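Coelenterazine-binding protein with bound coelenterazine (Renilla muelleri, PDB 2HPS) binds the luciferin coelenterazine and, on binding calcium, probably makes it available for reaction with luciferase and oxygen. Local coordinates at residues T18-V23 with G29-E34; V23-D28 with Y36-V41; C110-T113 with Y118-L121; V164-F169 with T174-A179. All coordinates share one frame; numbering follows the deposited sequence.

Contact 1 of 4, residues T18-V23 with G29-E34; sequences TRMQRV and GFISRE. With CTZ (c2-hydroxy-coelenterazine), chain B.
Ile31 sets CG1 between its backbone N and carbonyl carbon (chi1 58°), which turns CG1 and CD1 toward the end of helix 6-21 while CG2 settles on Val23. Val23 in turn holds CG1 anti to its backbone N and CG2 anti to its carbonyl carbon, so that CG1 meets the isoleucine and CG2 is left to face the ligand. The isoleucine branch lies across the valine at about a right angle: Ile31 CG2 comes within 3.6 Å of Val23 C and 3.8 Å of Val23 CB. Met20, a selenomethionine, brings its SE to 4.0 Å from Ile31 CD1, again nearly at right angles. No hydrogen bond joins the two segments; the contact is buried and apolar. The arginines beside it serve coelenterazine. Arg19 delivers NE to the phenol, with NE 2.7 Å from CTZ O17 at 163°, and its NH2 adds a weak bond to the same oxygen. Arg22 meets CTZ O18 in its guanidinium plane, NE to O18 being 2.9 Å at 166°; its NH2 is also salt-bridged to Asp134. Ile31 pairs through its backbone with Ile76, so this is the hydrophobic strand residue of an EF-hand loop packed under the entering helix, here with one wall of the luciferin pocket attached.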
loop_
_atom_site.group_PDB
_atom_site.type_symbol
_atom_site.label_atom_id
_atom_site.label_comp_id
_atom_site.label_asym_id
_atom_site.label_seq_id
_atom_site.Cartn_x
_atom_site.Cartn_y
_atom_site.Cartn_z
ATOM N N THR A 18 -0.417 -10.201 1.792
ATOM C CA THR A 18 0.789 -9.776 1.085
ATOM C C THR A 18 1.145 -8.348 1.532
ATOM O O THR A 18 2.300 -8.047 1.856
ATOM C CB THR A 18 0.545 -9.879 -0.424
ATOM O OG1 THR A 18 0.206 -11.249 -0.731
ATOM C CG2 THR A 18 1.793 -9.492 -1.210
ATOM N N ARG A 19 0.121 -7.514 1.620
ATOM C CA ARG A 19 0.271 -6.129 2.083
ATOM C C ARG A 19 0.760 -6.113 3.536
ATOM O O ARG A 19 1.674 -5.381 3.888
ATOM C CB ARG A 19 -1.083 -5.425 1.987
ATOM C CG ARG A 19 -1.097 -4.019 2.548
ATOM C CD ARG A 19 -2.521 -3.463 2.466
ATOM N NE ARG A 19 -2.688 -2.302 3.352
ATOM C CZ ARG A 19 -3.863 -1.855 3.804
ATOM N NH1 ARG A 19 -5.010 -2.442 3.450
ATOM N NH2 ARG A 19 -3.893 -0.797 4.596
HETATM N N MSE A 20 0.159 -6.941 4.376
HETATM C CA MSE A 20 0.496 -6.907 5.783
HETATM C C MSE A 20 1.889 -7.433 6.049
HETATM O O MSE A 20 2.567 -6.980 6.989
HETATM C CB MSE A 20 -0.549 -7.654 6.601
HETATM C CG MSE A 20 -1.930 -7.017 6.576
HETATM SE SE MSE A 20 -1.889 -5.231 7.366
HETATM C CE MSE A 20 -1.752 -4.068 5.948
ATOM N N GLN A 21 2.346 -8.362 5.205
ATOM C CA GLN A 21 3.677 -8.911 5.363
ATOM C C GLN A 21 4.733 -7.835 5.146
ATOM O O GLN A 21 5.834 -7.944 5.689
ATOM C CB GLN A 21 3.937 -10.122 4.461
ATOM C CG GLN A 21 3.318 -11.374 5.030
ATOM C CD GLN A 21 4.050 -12.667 4.697
ATOM O OE1 GLN A 21 4.953 -12.718 3.858
ATOM N NE2 GLN A 21 3.645 -13.720 5.367
ATOM N N ARG A 22 4.386 -6.794 4.385
ATOM C CA ARG A 22 5.278 -5.656 4.191
ATOM C C ARG A 22 5.461 -4.846 5.468
ATOM O O ARG A 22 6.470 -4.148 5.619
ATOM C CB ARG A 22 4.793 -4.750 3.044
ATOM C CG ARG A 22 4.795 -5.441 1.676
ATOM C CD ARG A 22 6.186 -5.950 1.301
ATOM N NE ARG A 22 7.208 -4.917 1.501
ATOM C CZ ARG A 22 8.522 -5.139 1.450
ATOM N NH1 ARG A 22 9.364 -4.140 1.666
ATOM N NH2 ARG A 22 8.995 -6.354 1.182
ATOM N N VAL A 23 4.505 -4.954 6.385
ATOM C CA VAL A 23 4.594 -4.264 7.663
ATOM C C VAL A 23 5.500 -5.069 8.618
ATOM O O VAL A 23 6.133 -4.518 9.520
ATOM C CB VAL A 23 3.178 -3.995 8.247
ATOM C CG1 VAL A 23 3.253 -3.156 9.545
ATOM C CG2 VAL A 23 2.292 -3.277 7.221
ATOM N N GLY A 29 6.152 -12.838 11.687
ATOM C CA GLY A 29 4.732 -13.133 11.500
ATOM C C GLY A 29 3.783 -12.247 12.288
ATOM O O GLY A 29 2.574 -12.498 12.297
ATOM N N PHE A 30 4.329 -11.225 12.944
ATOM C CA PHE A 30 3.537 -10.319 13.777
ATOM C C PHE A 30 3.847 -8.866 13.468
ATOM O O PHE A 30 4.956 -8.529 13.075
ATOM C CB PHE A 30 3.765 -10.608 15.266
ATOM C CG PHE A 30 3.173 -11.913 15.714
ATOM C CD1 PHE A 30 1.892 -11.959 16.255
ATOM C CD2 PHE A 30 3.886 -13.103 15.563
ATOM C CE1 PHE A 30 1.328 -13.166 16.659
ATOM C CE2 PHE A 30 3.331 -14.329 15.959
ATOM C CZ PHE A 30 2.049 -14.358 16.509
ATOM N N ILE A 31 2.847 -8.014 13.655
ATOM C CA ILE A 31 3.010 -6.577 13.399
ATOM C C ILE A 31 2.349 -5.736 14.491
ATOM O O ILE A 31 1.479 -6.211 15.234
ATOM C CB ILE A 31 2.460 -6.162 12.014
ATOM C CG1 ILE A 31 0.969 -6.515 11.860
ATOM C CG2 ILE A 31 3.319 -6.778 10.885
ATOM C CD1 ILE A 31 0.311 -5.875 10.621
ATOM N N SER A 32 2.750 -4.473 14.559
ATOM C CA SER A 32 2.214 -3.571 15.569
ATOM C C SER A 32 2.062 -2.176 14.992
ATOM O O SER A 32 2.567 -1.875 13.890
ATOM C CB SER A 32 3.187 -3.487 16.741
ATOM O OG SER A 32 4.346 -2.794 16.330
ATOM N N ARG A 33 1.411 -1.319 15.781
ATOM C CA ARG A 33 1.210 0.089 15.429
ATOM C C ARG A 33 2.520 0.751 15.054
ATOM O O ARG A 33 2.610 1.414 14.011
ATOM C CB ARG A 33 0.578 0.799 16.619
ATOM C CG ARG A 33 -0.012 2.167 16.359
ATOM C CD ARG A 33 -0.800 2.648 17.570
ATOM N NE ARG A 33 -1.425 3.945 17.325
ATOM C CZ ARG A 33 -2.646 4.105 16.820
ATOM N NH1 ARG A 33 -3.383 3.047 16.508
ATOM N NH2 ARG A 33 -3.132 5.329 16.635
ATOM N N GLU A 34 3.570 0.572 15.871
ATOM C CA GLU A 34 4.823 1.261 15.553
ATOM C C GLU A 34 5.498 0.739 14.287
ATOM O O GLU A 34 6.175 1.491 13.617
ATOM C CB GLU A 34 5.813 1.307 16.728
ATOM C CG GLU A 34 6.217 -0.024 17.284
ATOM C CD GLU A 34 5.385 -0.413 18.496
ATOM O OE1 GLU A 34 6.010 -0.774 19.527
ATOM O OE2 GLU A 34 4.123 -0.350 18.428
HETATM N N1 CTZ B . 3.916 -0.271 -0.011
HETATM C C2 CTZ B . 4.630 -0.439 1.135
HETATM C C3 CTZ B . 5.524 -1.549 0.802
HETATM N N4 CTZ B . 5.334 -1.962 -0.448
HETATM C C5 CTZ B . 5.919 -2.944 -1.165
HETATM C C6 CTZ B . 5.481 -3.169 -2.473
HETATM N N7 CTZ B . 4.501 -2.418 -3.020
HETATM C C8 CTZ B . 3.904 -1.421 -2.332
HETATM C C9 CTZ B . 4.345 -1.190 -0.936
HETATM C C10 CTZ B . 4.480 0.347 2.417
HETATM C C11 CTZ B . 3.087 0.077 2.928
HETATM C C12 CTZ B . 2.149 1.107 2.940
HETATM C C13 CTZ B . 0.852 0.889 3.391
HETATM C C14 CTZ B . 0.508 -0.389 3.841
HETATM C C15 CTZ B . 1.442 -1.436 3.823
HETATM C C16 CTZ B . 2.741 -1.203 3.364
HETATM O O17 CTZ B . -0.758 -0.606 4.278
HETATM O O18 CTZ B . 6.393 -2.088 1.593
HETATM C C19 CTZ B . 6.136 -4.222 -3.281
HETATM C C20 CTZ B . 6.584 -5.415 -2.708
HETATM C C21 CTZ B . 7.207 -6.378 -3.497
HETATM C C22 CTZ B . 7.403 -6.147 -4.867
HETATM C C23 CTZ B . 6.976 -4.960 -5.446
HETATM C C24 CTZ B . 6.346 -3.993 -4.653
HETATM O O25 CTZ B . 8.021 -7.105 -5.609
HETATM C C26 CTZ B . 2.782 -0.571 -2.901
HETATM C C27 CTZ B . 3.382 0.570 -3.682
HETATM C C28 CTZ B . 3.238 1.892 -3.263
HETATM C C29 CTZ B . 3.806 2.915 -4.022
HETATM C C30 CTZ B . 4.528 2.605 -5.185
HETATM C C31 CTZ B . 4.659 1.284 -5.610
HETATM C C32 CTZ B . 4.076 0.262 -4.856
#

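Contact 2 of 4, residues V23-D28 with Y36-V41; sequences VDVTGD and YELIAV. With CTZ (c2-hydroxy-coelenterazine), chain B.
Apolar contacts carry the join: Val23 CG2 approaches the edge of the Tyr36 ring, 3.6 Å from CD1, and also sits 3.9 Å from Ile39 CD1. Farther out, Val25 CG1 and Leu38 CD2 meet more loosely at 4.3 Å. Ile39 packs on coelenterazine itself: CG2 stands anti to the backbone N, which brings it to 3.5 Å from CTZ C10. Among the polar contacts, Tyr36 OH and CTZ O17 share a hydrogen bond of 2.6 Å, with the ligand oxygen in the plane of the ring; Arg19 NH2 and Gln103 NE2 also bond to that hydroxyl. A phenylalanine here would probably leave CTZ O17 to Arg19 alone among these partners and deprive Arg19 NH2 and Gln103 NE2 of the hydroxyl they share. Within the loop, Gly27 N bonds to Asp24 O to close the type I turn from Asp24 to Gly27, and Asp24 OD1 uses its syn lone pair to accept from Asp28 N just beyond it. This is the first EF-hand of the chain, its loop turned back on the exiting helix, which also lines the luciferin pocket.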
loop_
_atom_site.group_PDB
_atom_site.type_symbol
_atom_site.label_atom_id
_atom_site.label_comp_id
_atom_site.label_asym_id
_atom_site.label_seq_id
_atom_site.Cartn_x
_atom_site.Cartn_y
_atom_site.Cartn_z
ATOM N N VAL A 23 4.505 -4.954 6.385
ATOM C CA VAL A 23 4.594 -4.264 7.663
ATOM C C VAL A 23 5.500 -5.069 8.618
ATOM O O VAL A 23 6.133 -4.518 9.520
ATOM C CB VAL A 23 3.178 -3.995 8.247
ATOM C CG1 VAL A 23 3.253 -3.156 9.545
ATOM C CG2 VAL A 23 2.292 -3.277 7.221
ATOM N N ASP A 24 5.590 -6.382 8.375
ATOM C CA ASP A 24 6.345 -7.312 9.208
ATOM C C ASP A 24 7.847 -7.265 8.903
ATOM O O ASP A 24 8.406 -8.151 8.248
ATOM C CB ASP A 24 5.788 -8.746 9.040
ATOM C CG ASP A 24 6.510 -9.761 9.909
ATOM O OD1 ASP A 24 7.183 -9.359 10.878
ATOM O OD2 ASP A 24 6.425 -10.964 9.614
ATOM N N VAL A 25 8.502 -6.224 9.401
ATOM C CA VAL A 25 9.859 -5.919 8.978
ATOM C C VAL A 25 10.909 -6.923 9.519
ATOM O O VAL A 25 11.996 -7.057 8.931
ATOM C CB VAL A 25 10.178 -4.421 9.310
ATOM C CG1 VAL A 25 10.347 -4.222 10.821
ATOM C CG2 VAL A 25 11.364 -3.910 8.528
ATOM N N THR A 26 10.600 -7.636 10.606
ATOM C CA THR A 26 11.536 -8.663 11.100
ATOM C C THR A 26 11.178 -10.082 10.661
ATOM O O THR A 26 11.902 -11.032 10.967
ATOM C CB THR A 26 11.721 -8.641 12.629
ATOM O OG1 THR A 26 10.481 -8.916 13.282
ATOM C CG2 THR A 26 12.282 -7.280 13.091
ATOM N N GLY A 27 10.057 -10.214 9.958
ATOM C CA GLY A 27 9.631 -11.502 9.418
ATOM C C GLY A 27 9.252 -12.526 10.473
ATOM O O GLY A 27 9.405 -13.720 10.241
ATOM N N ASP A 28 8.757 -12.066 11.624
ATOM C CA ASP A 28 8.357 -12.954 12.724
ATOM C C ASP A 28 6.870 -13.338 12.694
ATOM O O ASP A 28 6.390 -14.088 13.561
ATOM C CB ASP A 28 8.767 -12.370 14.092
ATOM C CG ASP A 28 7.965 -11.125 14.490
ATOM O OD1 ASP A 28 7.227 -10.549 13.655
ATOM O OD2 ASP A 28 8.086 -10.712 15.668
ATOM N N TYR A 36 3.850 -0.014 11.656
ATOM C CA TYR A 36 3.135 0.750 10.638
ATOM C C TYR A 36 3.656 2.198 10.550
ATOM O O TYR A 36 3.896 2.727 9.461
ATOM C CB TYR A 36 1.623 0.662 10.896
ATOM C CG TYR A 36 0.786 0.718 9.630
ATOM C CD1 TYR A 36 1.062 -0.133 8.541
ATOM C CD2 TYR A 36 -0.302 1.597 9.532
ATOM C CE1 TYR A 36 0.289 -0.077 7.373
ATOM C CE2 TYR A 36 -1.078 1.649 8.381
ATOM C CZ TYR A 36 -0.777 0.821 7.306
ATOM O OH TYR A 36 -1.570 0.896 6.176
ATOM N N GLU A 37 3.879 2.821 11.709
ATOM C CA GLU A 37 4.462 4.164 11.781
ATOM C C GLU A 37 5.841 4.218 11.142
ATOM O O GLU A 37 6.219 5.230 10.585
ATOM C CB GLU A 37 4.581 4.619 13.240
ATOM C CG GLU A 37 3.256 4.769 13.980
ATOM C CD GLU A 37 3.449 5.299 15.390
ATOM O OE1 GLU A 37 3.643 6.523 15.519
ATOM O OE2 GLU A 37 3.405 4.500 16.360
ATOM N N LEU A 38 6.597 3.120 11.219
ATOM C CA LEU A 38 7.911 3.087 10.590
ATOM C C LEU A 38 7.825 3.357 9.087
ATOM O O LEU A 38 8.673 4.043 8.527
ATOM C CB LEU A 38 8.596 1.740 10.844
ATOM C CG LEU A 38 9.962 1.503 10.177
ATOM C CD1 LEU A 38 11.007 2.522 10.608
ATOM C CD2 LEU A 38 10.442 0.056 10.474
ATOM N N ILE A 39 6.809 2.786 8.444
ATOM C CA ILE A 39 6.560 3.047 7.019
ATOM C C ILE A 39 6.337 4.543 6.768
ATOM O O ILE A 39 6.966 5.132 5.884
ATOM C CB ILE A 39 5.380 2.204 6.509
ATOM C CG1 ILE A 39 5.778 0.732 6.565
ATOM C CG2 ILE A 39 4.983 2.632 5.068
ATOM C CD1 ILE A 39 4.648 -0.230 6.362
ATOM N N ALA A 40 5.486 5.174 7.579
ATOM C CA ALA A 40 5.250 6.609 7.428
ATOM C C ALA A 40 6.543 7.425 7.633
ATOM O O ALA A 40 6.792 8.406 6.937
ATOM C CB ALA A 40 4.124 7.072 8.374
ATOM N N VAL A 41 7.376 7.012 8.588
ATOM C CA VAL A 41 8.669 7.680 8.800
ATOM C C VAL A 41 9.603 7.533 7.580
ATOM O O VAL A 41 10.290 8.482 7.175
ATOM C CB VAL A 41 9.364 7.159 10.087
ATOM C CG1 VAL A 41 10.839 7.582 10.124
ATOM C CG2 VAL A 41 8.614 7.659 11.331
HETATM N N1 CTZ B . 3.916 -0.271 -0.011
HETATM C C2 CTZ B . 4.630 -0.439 1.135
HETATM C C3 CTZ B . 5.524 -1.549 0.802
HETATM N N4 CTZ B . 5.334 -1.962 -0.448
HETATM C C5 CTZ B . 5.919 -2.944 -1.165
HETATM C C6 CTZ B . 5.481 -3.169 -2.473
HETATM N N7 CTZ B . 4.501 -2.418 -3.020
HETATM C C8 CTZ B . 3.904 -1.421 -2.332
HETATM C C9 CTZ B . 4.345 -1.190 -0.936
HETATM C C10 CTZ B . 4.480 0.347 2.417
HETATM C C11 CTZ B . 3.087 0.077 2.928
HETATM C C12 CTZ B . 2.149 1.107 2.940
HETATM C C13 CTZ B . 0.852 0.889 3.391
HETATM C C14 CTZ B . 0.508 -0.389 3.841
HETATM C C15 CTZ B . 1.442 -1.436 3.823
HETATM C C16 CTZ B . 2.741 -1.203 3.364
HETATM O O17 CTZ B . -0.758 -0.606 4.278
HETATM O O18 CTZ B . 6.393 -2.088 1.593
HETATM C C19 CTZ B . 6.136 -4.222 -3.281
HETATM C C20 CTZ B . 6.584 -5.415 -2.708
HETATM C C21 CTZ B . 7.207 -6.378 -3.497
HETATM C C22 CTZ B . 7.403 -6.147 -4.867
HETATM C C23 CTZ B . 6.976 -4.960 -5.446
HETATM C C24 CTZ B . 6.346 -3.993 -4.653
HETATM O O25 CTZ B . 8.021 -7.105 -5.609
HETATM C C26 CTZ B . 2.782 -0.571 -2.901
HETATM C C27 CTZ B . 3.382 0.570 -3.682
HETATM C C28 CTZ B . 3.238 1.892 -3.263
HETATM C C29 CTZ B . 3.806 2.915 -4.022
HETATM C C30 CTZ B . 4.528 2.605 -5.185
HETATM C C31 CTZ B . 4.659 1.284 -5.610
HETATM C C32 CTZ B . 4.076 0.262 -4.856
#

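Contact 3 of 4, residues C110-T113 with Y118-L121; sequences CIDT and YVSL
Ile111, in the last turn of helix 102-111, holds CG2 anti to its backbone N and lays it against Val119, with CG2 3.5 Å from Val119 CG1; the two side chains meet at a slant. The same residue touches coelenterazine and Phe127. Asp112 follows, the first residue to leave the helix. Its CA lies 3.7 Å from Val119 CG1, while its carboxylate turns into the loop, where OD1 accepts from Asp116 N and OD2 from Gly117 N. Asp112 OD1 also stands 3.1 Å from Tyr118 O; both are acceptors, so no hydrogen bond links them, and no metal is bound between them. With an alanine here, the amides of Asp116 and Gly117 would probably lose their carboxylate acceptors, and the site a likely calcium ligand. Val119 bonds through its backbone to Ile155 of the partner hand. Oxygens brought together ahead of the cation, with a hydrophobic residue tucked beneath the entering helix, typify an EF-hand calcium loop, here the third and probably calcium-binding.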
loop_
_atom_site.group_PDB
_atom_site.type_symbol
_atom_site.label_atom_id
_atom_site.label_comp_id
_atom_site.label_asym_id
_atom_site.label_seq_id
_atom_site.Cartn_x
_atom_site.Cartn_y
_atom_site.Cartn_z
ATOM N N CYS A 110 4.176 11.843 -2.674
ATOM C CA CYS A 110 5.569 11.704 -2.223
ATOM C C CYS A 110 6.492 11.207 -3.342
ATOM O O CYS A 110 7.656 11.625 -3.430
ATOM C CB CYS A 110 5.637 10.800 -0.991
ATOM S SG CYS A 110 4.874 11.528 0.471
ATOM N N ILE A 111 5.977 10.348 -4.222
ATOM C CA ILE A 111 6.777 9.892 -5.371
ATOM C C ILE A 111 6.954 11.018 -6.401
ATOM O O ILE A 111 8.026 11.168 -7.018
ATOM C CB ILE A 111 6.115 8.687 -6.090
ATOM C CG1 ILE A 111 5.760 7.571 -5.093
ATOM C CG2 ILE A 111 7.036 8.136 -7.183
ATOM C CD1 ILE A 111 4.919 6.438 -5.712
ATOM N N ASP A 112 5.871 11.772 -6.586
ATOM C CA ASP A 112 5.703 12.774 -7.650
ATOM C C ASP A 112 6.465 14.047 -7.294
ATOM O O ASP A 112 5.883 14.991 -6.778
ATOM C CB ASP A 112 4.203 13.054 -7.804
ATOM C CG ASP A 112 3.869 14.030 -8.933
ATOM O OD1 ASP A 112 4.768 14.424 -9.713
ATOM O OD2 ASP A 112 2.678 14.377 -9.009
ATOM N N THR A 113 7.766 14.049 -7.578
ATOM C CA THR A 113 8.655 15.127 -7.119
ATOM C C THR A 113 8.367 16.474 -7.765
ATOM O O THR A 113 8.541 17.516 -7.124
ATOM C CB THR A 113 10.156 14.771 -7.261
ATOM O OG1 THR A 113 10.513 14.638 -8.640
ATOM C CG2 THR A 113 10.465 13.470 -6.548
ATOM N N TYR A 118 2.587 12.903 -12.708
ATOM C CA TYR A 118 3.341 11.811 -13.359
ATOM C C TYR A 118 4.530 11.390 -12.517
ATOM O O TYR A 118 5.154 12.217 -11.864
ATOM C CB TYR A 118 3.871 12.224 -14.736
ATOM C CG TYR A 118 2.781 12.554 -15.706
ATOM C CD1 TYR A 118 2.128 11.553 -16.428
ATOM C CD2 TYR A 118 2.376 13.879 -15.879
ATOM C CE1 TYR A 118 1.091 11.878 -17.319
ATOM C CE2 TYR A 118 1.357 14.210 -16.755
ATOM C CZ TYR A 118 0.715 13.209 -17.462
ATOM O OH TYR A 118 -0.296 13.575 -18.328
ATOM N N VAL A 119 4.849 10.101 -12.553
ATOM C CA VAL A 119 6.053 9.596 -11.884
ATOM C C VAL A 119 6.874 8.727 -12.842
ATOM O O VAL A 119 6.330 7.882 -13.545
ATOM C CB VAL A 119 5.732 8.829 -10.544
ATOM C CG1 VAL A 119 4.994 9.732 -9.547
ATOM C CG2 VAL A 119 4.926 7.553 -10.781
ATOM N N SER A 120 8.182 8.958 -12.882
ATOM C CA SER A 120 9.082 8.187 -13.732
ATOM C C SER A 120 9.613 6.972 -12.976
ATOM O O SER A 120 9.439 6.854 -11.750
ATOM C CB SER A 120 10.285 9.053 -14.111
ATOM O OG SER A 120 11.057 9.332 -12.936
ATOM N N LEU A 121 10.318 6.104 -13.706
ATOM C CA LEU A 121 10.964 4.966 -13.064
ATOM C C LEU A 121 11.944 5.382 -11.951
ATOM O O LEU A 121 11.844 4.849 -10.843
ATOM C CB LEU A 121 11.613 4.021 -14.086
ATOM C CG LEU A 121 12.451 2.872 -13.513
ATOM C CD1 LEU A 121 11.621 1.916 -12.654
ATOM C CD2 LEU A 121 13.112 2.121 -14.691
#

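Contact 4 of 4, residues V164-F169 with T174-A179; sequences VNDFLF and TALANA
Asp166 reaches across to the start of the next helix, its CB leading toward residues 174-179 and its CG anti to the backbone N (chi1 -179°). At CG the chain is already 3.1 Å from Thr174 OG1. The two oxygens then divide: OD1 lies over the methyl of Ala177, 3.8 Å from its CB, and OD2 points at the Thr174 hydroxyl while lying 3.7 Å from Leu176 CB. Aspartate and threonine approach from opposite directions. Thr174 OG1 donates to Asp166 OD2, but their 2.4 Å separation is too short to be trusted in detail, and the aspartate has a second conformer. The same hydroxyl accepts from Ala177 N, 3.0 Å from OG1 and nearly straight at 166°, so Thr174 is the N-cap of helix 175-180. Beside this polar pair, Phe167 turns the edge of its ring to the backbone, with CD1 3.4 Å from Ala177 O and the oxygen near the ring plane. The axes of the short helical segments 164-169 and 175-179 pass 8.4 Å apart, steeply inclined to each other. Around them, Ala177 rests on Tyr11 and Lys15 of helix 6-21, and Phe167 touches Met16 there and stacks with Tyr181. Leu176 packs against Val162 and Thr163, so the short C-terminal helix is wedged between helix 157-169 and the first helix of the chain.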
loop_
_atom_site.group_PDB
_atom_site.type_symbol
_atom_site.label_atom_id
_atom_site.label_comp_id
_atom_site.label_asym_id
_atom_site.label_seq_id
_atom_site.Cartn_x
_atom_site.Cartn_y
_atom_site.Cartn_z
ATOM N N VAL A 164 -4.521 1.056 -7.356
ATOM C CA VAL A 164 -4.886 1.107 -5.928
ATOM C C VAL A 164 -6.302 0.587 -5.710
ATOM O O VAL A 164 -6.548 -0.255 -4.843
ATOM C CB VAL A 164 -4.763 2.548 -5.383
ATOM C CG1 VAL A 164 -5.346 2.643 -3.996
ATOM C CG2 VAL A 164 -3.293 2.977 -5.391
ATOM N N ASN A 165 -7.259 1.082 -6.485
ATOM C CA ASN A 165 -8.633 0.595 -6.346
ATOM C C ASN A 165 -8.769 -0.894 -6.613
ATOM O O ASN A 165 -9.497 -1.595 -5.913
ATOM C CB ASN A 165 -9.566 1.409 -7.242
ATOM C CG ASN A 165 -9.994 2.692 -6.575
ATOM O OD1 ASN A 165 -10.801 2.658 -5.644
ATOM N ND2 ASN A 165 -9.458 3.825 -7.026
ATOM N N ASP A 166 -8.073 -1.378 -7.635
ATOM C CA ASP A 166 -8.184 -2.788 -7.963
ATOM C C ASP A 166 -7.589 -3.654 -6.839
ATOM O O ASP A 166 -8.184 -4.660 -6.433
ATOM C CB ASP A 166 -7.358 -2.937 -9.249
ATOM C CG ASP A 166 -7.351 -4.328 -9.805
ATOM O OD1 ASP A 166 -8.016 -5.226 -9.237
ATOM O OD2 ASP A 166 -6.668 -4.493 -10.842
ATOM N N PHE A 167 -6.448 -3.232 -6.313
ATOM C CA PHE A 167 -5.841 -3.968 -5.200
ATOM C C PHE A 167 -6.734 -3.938 -3.958
ATOM O O PHE A 167 -6.990 -4.973 -3.355
ATOM C CB PHE A 167 -4.467 -3.418 -4.877
ATOM C CG PHE A 167 -3.744 -4.228 -3.826
ATOM C CD1 PHE A 167 -3.071 -5.393 -4.184
ATOM C CD2 PHE A 167 -3.765 -3.847 -2.489
ATOM C CE1 PHE A 167 -2.412 -6.172 -3.224
ATOM C CE2 PHE A 167 -3.102 -4.624 -1.510
ATOM C CZ PHE A 167 -2.417 -5.776 -1.880
ATOM N N LEU A 168 -7.211 -2.751 -3.582
ATOM C CA LEU A 168 -7.950 -2.611 -2.322
ATOM C C LEU A 168 -9.363 -3.195 -2.335
ATOM O O LEU A 168 -9.818 -3.716 -1.309
ATOM C CB LEU A 168 -7.982 -1.137 -1.880
ATOM C CG LEU A 168 -6.665 -0.540 -1.372
ATOM C CD1 LEU A 168 -6.928 0.929 -1.033
ATOM C CD2 LEU A 168 -6.092 -1.296 -0.163
ATOM N N PHE A 169 -10.056 -3.126 -3.473
ATOM C CA PHE A 169 -11.462 -3.510 -3.541
ATOM C C PHE A 169 -11.810 -4.642 -4.499
ATOM O O PHE A 169 -12.946 -5.136 -4.478
ATOM C CB PHE A 169 -12.337 -2.286 -3.882
ATOM C CG PHE A 169 -12.195 -1.174 -2.898
ATOM C CD1 PHE A 169 -12.683 -1.310 -1.612
ATOM C CD2 PHE A 169 -11.557 0.015 -3.257
ATOM C CE1 PHE A 169 -12.546 -0.278 -0.694
ATOM C CE2 PHE A 169 -11.413 1.041 -2.344
ATOM C CZ PHE A 169 -11.902 0.893 -1.062
ATOM N N THR A 174 -6.404 -9.696 -10.991
ATOM C CA THR A 174 -5.900 -8.945 -12.149
ATOM C C THR A 174 -4.385 -8.849 -12.102
ATOM O O THR A 174 -3.780 -9.006 -11.031
ATOM C CB THR A 174 -6.430 -7.500 -12.215
ATOM O OG1 THR A 174 -5.863 -6.729 -11.145
ATOM C CG2 THR A 174 -7.964 -7.431 -12.146
ATOM N N ALA A 175 -3.775 -8.560 -13.250
ATOM C CA ALA A 175 -2.320 -8.378 -13.304
ATOM C C ALA A 175 -1.861 -7.250 -12.373
ATOM O O ALA A 175 -0.829 -7.365 -11.714
ATOM C CB ALA A 175 -1.886 -8.089 -14.733
ATOM N N LEU A 176 -2.630 -6.167 -12.314
ATOM C CA LEU A 176 -2.231 -5.006 -11.515
ATOM C C LEU A 176 -2.270 -5.354 -10.036
ATOM O O LEU A 176 -1.314 -5.072 -9.290
ATOM C CB LEU A 176 -3.132 -3.795 -11.807
ATOM C CG LEU A 176 -2.988 -3.188 -13.216
ATOM C CD1 LEU A 176 -4.011 -2.078 -13.416
ATOM C CD2 LEU A 176 -1.561 -2.671 -13.431
ATOM N N ALA A 177 -3.353 -6.003 -9.613
ATOM C CA ALA A 177 -3.461 -6.366 -8.185
ATOM C C ALA A 177 -2.421 -7.413 -7.809
ATOM O O ALA A 177 -1.897 -7.424 -6.689
ATOM C CB ALA A 177 -4.858 -6.832 -7.866
ATOM N N ASN A 178 -2.110 -8.309 -8.742
ATOM C CA ASN A 178 -1.066 -9.311 -8.518
ATOM C C ASN A 178 0.354 -8.745 -8.445
ATOM O O ASN A 178 1.276 -9.454 -8.030
ATOM C CB ASN A 178 -1.116 -10.390 -9.611
ATOM C CG ASN A 178 -2.260 -11.404 -9.413
ATOM O OD1 ASN A 178 -2.957 -11.428 -8.375
ATOM N ND2 ASN A 178 -2.442 -12.275 -10.429
ATOM N N ALA A 179 0.526 -7.480 -8.848
ATOM C CA ALA A 179 1.865 -6.884 -8.935
ATOM C C ALA A 179 2.134 -5.767 -7.923
ATOM O O ALA A 179 3.295 -5.532 -7.559
ATOM C CB ALA A 179 2.119 -6.364 -10.335
#

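Contacts 1 and 2 share Val23 and helix 33-47, lie 6 Å apart between centres and both touch coelenterazine; each is a largely buried apolar join, although contact 2 runs out to exposed Val25. Contact 3 repeats the packing of contact 1 in another EF-hand, about 25 Å away between centres and across the chain's centre, but adds acidic and carbonyl oxygens for a probable calcium site. Contact 4, only partly buried, holds helix to helix and combines a helix cap, an aspartate-threonine approach too short to read in detail, and an aromatic edge against a carbonyl. It meets contact 1 where Phe167 touches Arg19 CB and Leu168 packs on NH1 of its guanidinium, the group that also bonds the luciferin phenol.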